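Local coordinates for protein putative TetR family transcriptional regulator (Streptomyces coelicolor A3, PDB 3BQY) that probably acts as a DNA-binding transcriptional repressor of the TetR family, an all-helical protein that assembles as a dimer, at residues T10-L15 and A54-D59; D93-F98 and G142-E147. All coordinates share one frame; numbering follows the deposited sequence.

Contact 1 of 2, residues T10-L15 and A54-D59; sequences TALDLL and AEHMVD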
loop_
_atom_site.group_PDB
_atom_site.type_symbol
_atom_site.label_atom_id
_atom_site.label_comp_id
_atom_site.label_asym_id
_atom_site.label_seq_id
_atom_site.Cartn_x
_atom_site.Cartn_y
_atom_site.Cartn_z
ATOM N N THR A 10 20.611 -2.803 -15.124
ATOM C CA THR A 10 21.377 -3.727 -14.277
ATOM C C THR A 10 20.761 -3.839 -12.870
ATOM O O THR A 10 20.612 -4.945 -12.330
ATOM C CB THR A 10 22.862 -3.342 -14.239
ATOM O OG1 THR A 10 23.385 -3.403 -15.574
ATOM C CG2 THR A 10 23.669 -4.314 -13.359
ATOM N N ALA A 11 20.377 -2.697 -12.304
ATOM C CA ALA A 11 19.718 -2.652 -11.009
ATOM C C ALA A 11 18.392 -3.420 -11.006
ATOM O O ALA A 11 18.126 -4.195 -10.084
ATOM C CB ALA A 11 19.538 -1.201 -10.553
ATOM N N LEU A 12 17.576 -3.245 -12.051
ATOM C CA LEU A 12 16.349 -4.025 -12.203
ATOM C C LEU A 12 16.628 -5.538 -12.325
ATOM O O LEU A 12 15.867 -6.350 -11.791
ATOM C CB LEU A 12 15.536 -3.537 -13.422
ATOM C CG LEU A 12 14.944 -2.121 -13.237
ATOM C CD1 LEU A 12 14.449 -1.599 -14.577
ATOM C CD2 LEU A 12 13.814 -2.094 -12.198
ATOM N N ASP A 13 17.687 -5.898 -13.052
ATOM C CA ASP A 13 18.133 -7.297 -13.133
ATOM C C ASP A 13 18.458 -7.844 -11.736
ATOM O O ASP A 13 17.942 -8.895 -11.349
ATOM C CB ASP A 13 19.370 -7.413 -14.032
ATOM C CG ASP A 13 19.036 -7.230 -15.522
ATOM O OD1 ASP A 13 17.846 -7.338 -15.891
ATOM O OD2 ASP A 13 19.979 -7.008 -16.328
ATOM N N LEU A 14 19.265 -7.093 -10.983
ATOM C CA LEU A 14 19.660 -7.451 -9.609
ATOM C C LEU A 14 18.445 -7.610 -8.702
ATOM O O LEU A 14 18.362 -8.540 -7.900
ATOM C CB LEU A 14 20.565 -6.381 -9.005
ATOM C CG LEU A 14 22.059 -6.414 -9.230
ATOM C CD1 LEU A 14 22.651 -5.322 -8.376
ATOM C CD2 LEU A 14 22.657 -7.788 -8.838
ATOM N N LEU A 15 17.492 -6.703 -8.861
ATOM C CA LEU A 15 16.257 -6.720 -8.101
ATOM C C LEU A 15 15.547 -8.050 -8.295
ATOM O O LEU A 15 15.179 -8.704 -7.322
ATOM C CB LEU A 15 15.390 -5.527 -8.532
ATOM C CG LEU A 15 14.133 -5.224 -7.739
ATOM C CD1 LEU A 15 14.471 -4.865 -6.295
ATOM C CD2 LEU A 15 13.432 -4.074 -8.403
ATOM N N ALA A 54 11.787 3.193 -10.501
ATOM C CA ALA A 54 10.333 3.273 -10.400
ATOM C C ALA A 54 9.770 3.956 -11.668
ATOM O O ALA A 54 8.793 3.492 -12.254
ATOM C CB ALA A 54 9.951 4.058 -9.146
ATOM N N GLU A 55 10.419 5.032 -12.104
ATOM C CA GLU A 55 9.978 5.788 -13.277
ATOM C C GLU A 55 10.084 4.910 -14.541
ATOM O O GLU A 55 9.173 4.893 -15.356
ATOM C CB GLU A 55 10.751 7.118 -13.380
ATOM C CG GLU A 55 10.671 7.816 -14.710
ATOM C CD GLU A 55 9.328 8.510 -14.956
ATOM O OE1 GLU A 55 8.431 8.493 -14.084
ATOM O OE2 GLU A 55 9.176 9.057 -16.063
ATOM N N HIS A 56 11.164 4.137 -14.669
ATOM C CA HIS A 56 11.312 3.193 -15.773
ATOM C C HIS A 56 10.282 2.043 -15.771
ATOM O O HIS A 56 9.767 1.656 -16.842
ATOM C CB HIS A 56 12.730 2.614 -15.791
ATOM C CG HIS A 56 13.008 1.780 -17.001
ATOM N ND1 HIS A 56 13.014 0.402 -16.974
ATOM C CD2 HIS A 56 13.255 2.137 -18.283
ATOM C CE1 HIS A 56 13.288 -0.057 -18.184
ATOM N NE2 HIS A 56 13.431 0.975 -18.996
HETATM N N MSE A 57 9.972 1.499 -14.585
HETATM C CA MSE A 57 9.011 0.405 -14.456
HETATM C C MSE A 57 7.661 0.777 -15.038
HETATM O O MSE A 57 6.983 -0.084 -15.595
HETATM C CB MSE A 57 8.780 0.027 -12.968
HETATM C CG MSE A 57 9.965 -0.643 -12.346
HETATM SE SE MSE A 57 9.452 -0.974 -10.458
HETATM C CE MSE A 57 11.189 -1.550 -9.895
ATOM N N VAL A 58 7.268 2.042 -14.899
ATOM C CA VAL A 58 5.930 2.470 -15.351
ATOM C C VAL A 58 5.893 3.089 -16.751
ATOM O O VAL A 58 4.882 3.671 -17.150
ATOM C CB VAL A 58 5.209 3.372 -14.283
ATOM C CG1 VAL A 58 5.007 2.550 -12.983
ATOM C CG2 VAL A 58 6.046 4.630 -13.931
ATOM N N ASP A 59 6.994 2.974 -17.482
ATOM C CA ASP A 59 7.050 3.383 -18.884
ATOM C C ASP A 59 5.875 2.757 -19.649
ATOM O O ASP A 59 5.622 1.558 -19.548
ATOM C CB ASP A 59 8.364 2.898 -19.496
ATOM C CG ASP A 59 8.489 3.271 -20.948
ATOM O OD1 ASP A 59 8.349 4.476 -21.283
ATOM O OD2 ASP A 59 8.719 2.349 -21.759
#

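Contact 2 of 2, residues D93-F98 and G142-E147; sequences DGARVF and GHTLEE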
loop_
_atom_site.group_PDB
_atom_site.type_symbol
_atom_site.label_atom_id
_atom_site.label_comp_id
_atom_site.label_asym_id
_atom_site.label_seq_id
_atom_site.Cartn_x
_atom_site.Cartn_y
_atom_site.Cartn_z
ATOM N N ASP A 93 9.701 -7.197 -5.783
ATOM C CA ASP A 93 9.584 -6.026 -4.905
ATOM C C ASP A 93 9.282 -4.714 -5.658
ATOM O O ASP A 93 9.578 -3.635 -5.161
ATOM C CB ASP A 93 10.858 -5.846 -4.072
ATOM C CG ASP A 93 11.128 -7.023 -3.160
ATOM O OD1 ASP A 93 10.144 -7.578 -2.614
ATOM O OD2 ASP A 93 12.322 -7.376 -2.991
ATOM N N GLY A 94 8.678 -4.803 -6.836
ATOM C CA GLY A 94 8.418 -3.606 -7.643
ATOM C C GLY A 94 7.498 -2.595 -6.960
ATOM O O GLY A 94 7.715 -1.385 -7.049
ATOM N N ALA A 95 6.447 -3.070 -6.301
ATOM C CA ALA A 95 5.535 -2.138 -5.597
ATOM C C ALA A 95 6.249 -1.360 -4.472
ATOM O O ALA A 95 5.974 -0.185 -4.254
ATOM C CB ALA A 95 4.292 -2.893 -5.060
ATOM N N ARG A 96 7.154 -2.019 -3.755
ATOM C CA ARG A 96 7.960 -1.364 -2.708
ATOM C C ARG A 96 8.813 -0.266 -3.303
ATOM O O ARG A 96 8.936 0.822 -2.729
ATOM C CB ARG A 96 8.865 -2.377 -1.988
ATOM C CG ARG A 96 8.089 -3.303 -1.052
ATOM C CD ARG A 96 8.980 -4.361 -0.370
ATOM N NE ARG A 96 10.089 -3.768 0.370
ATOM C CZ ARG A 96 11.182 -4.445 0.728
ATOM N NH1 ARG A 96 11.307 -5.729 0.416
ATOM N NH2 ARG A 96 12.154 -3.833 1.381
ATOM N N VAL A 97 9.420 -0.543 -4.464
ATOM C CA VAL A 97 10.242 0.467 -5.119
ATOM C C VAL A 97 9.375 1.664 -5.546
ATOM O O VAL A 97 9.743 2.819 -5.321
ATOM C CB VAL A 97 11.016 -0.115 -6.333
ATOM C CG1 VAL A 97 11.812 0.977 -7.067
ATOM C CG2 VAL A 97 11.969 -1.283 -5.890
ATOM N N PHE A 98 8.250 1.387 -6.194
ATOM C CA PHE A 98 7.344 2.453 -6.644
ATOM C C PHE A 98 6.768 3.256 -5.463
ATOM O O PHE A 98 6.807 4.492 -5.482
ATOM C CB PHE A 98 6.212 1.840 -7.475
ATOM C CG PHE A 98 5.289 2.855 -8.091
ATOM C CD1 PHE A 98 5.698 3.606 -9.184
ATOM C CD2 PHE A 98 4.006 3.075 -7.542
ATOM C CE1 PHE A 98 4.848 4.568 -9.767
ATOM C CE2 PHE A 98 3.149 4.016 -8.121
ATOM C CZ PHE A 98 3.577 4.771 -9.222
ATOM N N GLY A 142 -1.313 -0.665 -2.673
ATOM C CA GLY A 142 -1.523 -1.473 -1.461
ATOM C C GLY A 142 -1.750 -2.936 -1.811
ATOM O O GLY A 142 -1.169 -3.834 -1.200
ATOM N N HIS A 143 -2.595 -3.177 -2.814
ATOM C CA HIS A 143 -2.872 -4.556 -3.242
ATOM C C HIS A 143 -1.597 -5.254 -3.748
ATOM O O HIS A 143 -1.310 -6.418 -3.398
ATOM C CB HIS A 143 -3.901 -4.588 -4.390
ATOM C CG HIS A 143 -3.908 -5.897 -5.106
ATOM N ND1 HIS A 143 -4.710 -6.950 -4.720
ATOM C CD2 HIS A 143 -3.140 -6.359 -6.127
ATOM C CE1 HIS A 143 -4.464 -7.995 -5.497
ATOM N NE2 HIS A 143 -3.508 -7.667 -6.351
ATOM N N THR A 144 -0.836 -4.555 -4.588
ATOM C CA THR A 144 0.343 -5.160 -5.225
ATOM C C THR A 144 1.467 -5.380 -4.190
ATOM O O THR A 144 2.156 -6.410 -4.203
ATOM C CB THR A 144 0.808 -4.307 -6.435
ATOM O OG1 THR A 144 -0.333 -4.076 -7.292
ATOM C CG2 THR A 144 1.874 -5.093 -7.260
ATOM N N LEU A 145 1.627 -4.435 -3.274
ATOM C CA LEU A 145 2.570 -4.614 -2.160
ATOM C C LEU A 145 2.289 -5.880 -1.392
ATOM O O LEU A 145 3.201 -6.677 -1.090
ATOM C CB LEU A 145 2.465 -3.442 -1.179
ATOM C CG LEU A 145 3.198 -2.154 -1.472
ATOM C CD1 LEU A 145 2.662 -1.112 -0.525
ATOM C CD2 LEU A 145 4.704 -2.358 -1.240
ATOM N N GLU A 146 1.021 -6.075 -1.050
ATOM C CA GLU A 146 0.637 -7.257 -0.277
ATOM C C GLU A 146 0.692 -8.554 -1.082
ATOM O O GLU A 146 1.078 -9.596 -0.556
ATOM C CB GLU A 146 -0.708 -7.047 0.416
ATOM C CG GLU A 146 -0.701 -5.765 1.337
ATOM C CD GLU A 146 0.216 -5.849 2.603
ATOM O OE1 GLU A 146 1.264 -6.553 2.606
ATOM O OE2 GLU A 146 -0.131 -5.187 3.613
ATOM N N GLU A 147 0.361 -8.484 -2.372
ATOM C CA GLU A 147 0.532 -9.643 -3.264
ATOM C C GLU A 147 2.006 -10.047 -3.337
ATOM O O GLU A 147 2.348 -11.246 -3.215
ATOM C CB GLU A 147 0.000 -9.338 -4.678
ATOM C CG GLU A 147 0.373 -10.442 -5.681
ATOM C CD GLU A 147 -0.315 -10.299 -7.041
ATOM O OE1 GLU A 147 -1.144 -9.390 -7.234
ATOM O OE2 GLU A 147 -0.018 -11.137 -7.910
#

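Contact 1 of 2, residues T10-L15 and A54-D59
The imidazole of His56 meets Leu12 at the ring's ND1 corner: methyl CD1 of Leu12 comes in obliquely and stops 3.4 Å from ND1, with CE1 of the same ring somewhat farther off. The other branch of this leucine serves a second partner, CD2 of Leu12 lying 3.5 Å from the terminal methyl CE of Met57, a selenomethionine. Leu12 thus forks between a ring near the surface and the buried selenoether chain of Met57. Beyond CG the chain of Met57 is fully extended (chi2 178°, chi3 -172°), which carries CE across to the helix 4-18. There the same methyl also reaches CD2 of Leu15, at 3.7 Å, the two side chains crossing at about a right angle. No hydrogen bond joins the segments; the contact is van der Waals packing, and the closest CA atoms, those of Leu12 and Met57, are 8.9 Å apart. His91 touches both Leu12 and Met57, and Met53 extends the apolar layer one turn back. Packing of the first helix of the predicted DNA-binding domain against the helix that leads into the C-terminal domain is characteristic of the TetR fold.

Contact 2 of 2, residues D93-F98 and G142-E147
Within the all-helical C-terminal domain of the TetR fold, the short helix 94-99 packs on the long helix 126-151 close to the dimer interface. The two segments run in roughly opposed directions, 136° between them, and their axes approach to 8.6 Å. A small residue sits at the crossing: Ala95 points its methyl toward helix 126-151, and its CA lies 5.2 Å from the CA of Leu145. The CB of Ala95 rests on the backbone between Thr144 and Leu145, 3.6 Å from the N of Leu145, while the CG2 methyl of Thr144 meets it at 3.9 Å. On its other flank, CG of Leu145 lies 3.8 Å from CB of Ala95. Thr144 can offer that methyl because CG2 stands opposite the backbone N, leaving OG1 to bond the carbonyl O of Thr140 in its own helix. Gln148, one turn beyond Thr144, accepts a hydrogen bond from the N of Ala95 through OE1 and so ties the first turn of helix 94-99 to the same neighbour. Leu145 also packs on Leu145 of the second subunit, so one side chain serves both the intrachain crossing and the dimer. The guanidinium of Arg96 is directed elsewhere: NH2 forms a salt bridge with Asp21, and NH1 has a long one, 3.7 Å, to OD1 of Asp93. What meets helix 126-151 is the base of this arginine, its backbone N and CG. Its chain crosses that of Leu145 at about a right angle, with CG of Arg96 3.5 Å from CD2 of Leu145.

Overall arrangement
From the N terminus, helix 4-18 supplies the first half of contact 1; the chain then passes through the predicted helix-turn-helix and returns along helix 46-57, closing that loop before contact 2 opens. Helix 73-89 follows, and contact 2 joins residues 93-98 to 142-147 farther along. The two loops therefore stand in series, neither nested nor crossed. Their centres are 13 Å apart, yet they touch directly: CE of Met57 packs on CB of Val97, and CG1 of Val58 on CE1 of Phe98. Helix 94-99 thus lies between the helices of the predicted DNA-binding region and helix 126-151, whose Leu145 packs on its counterpart in the second subunit.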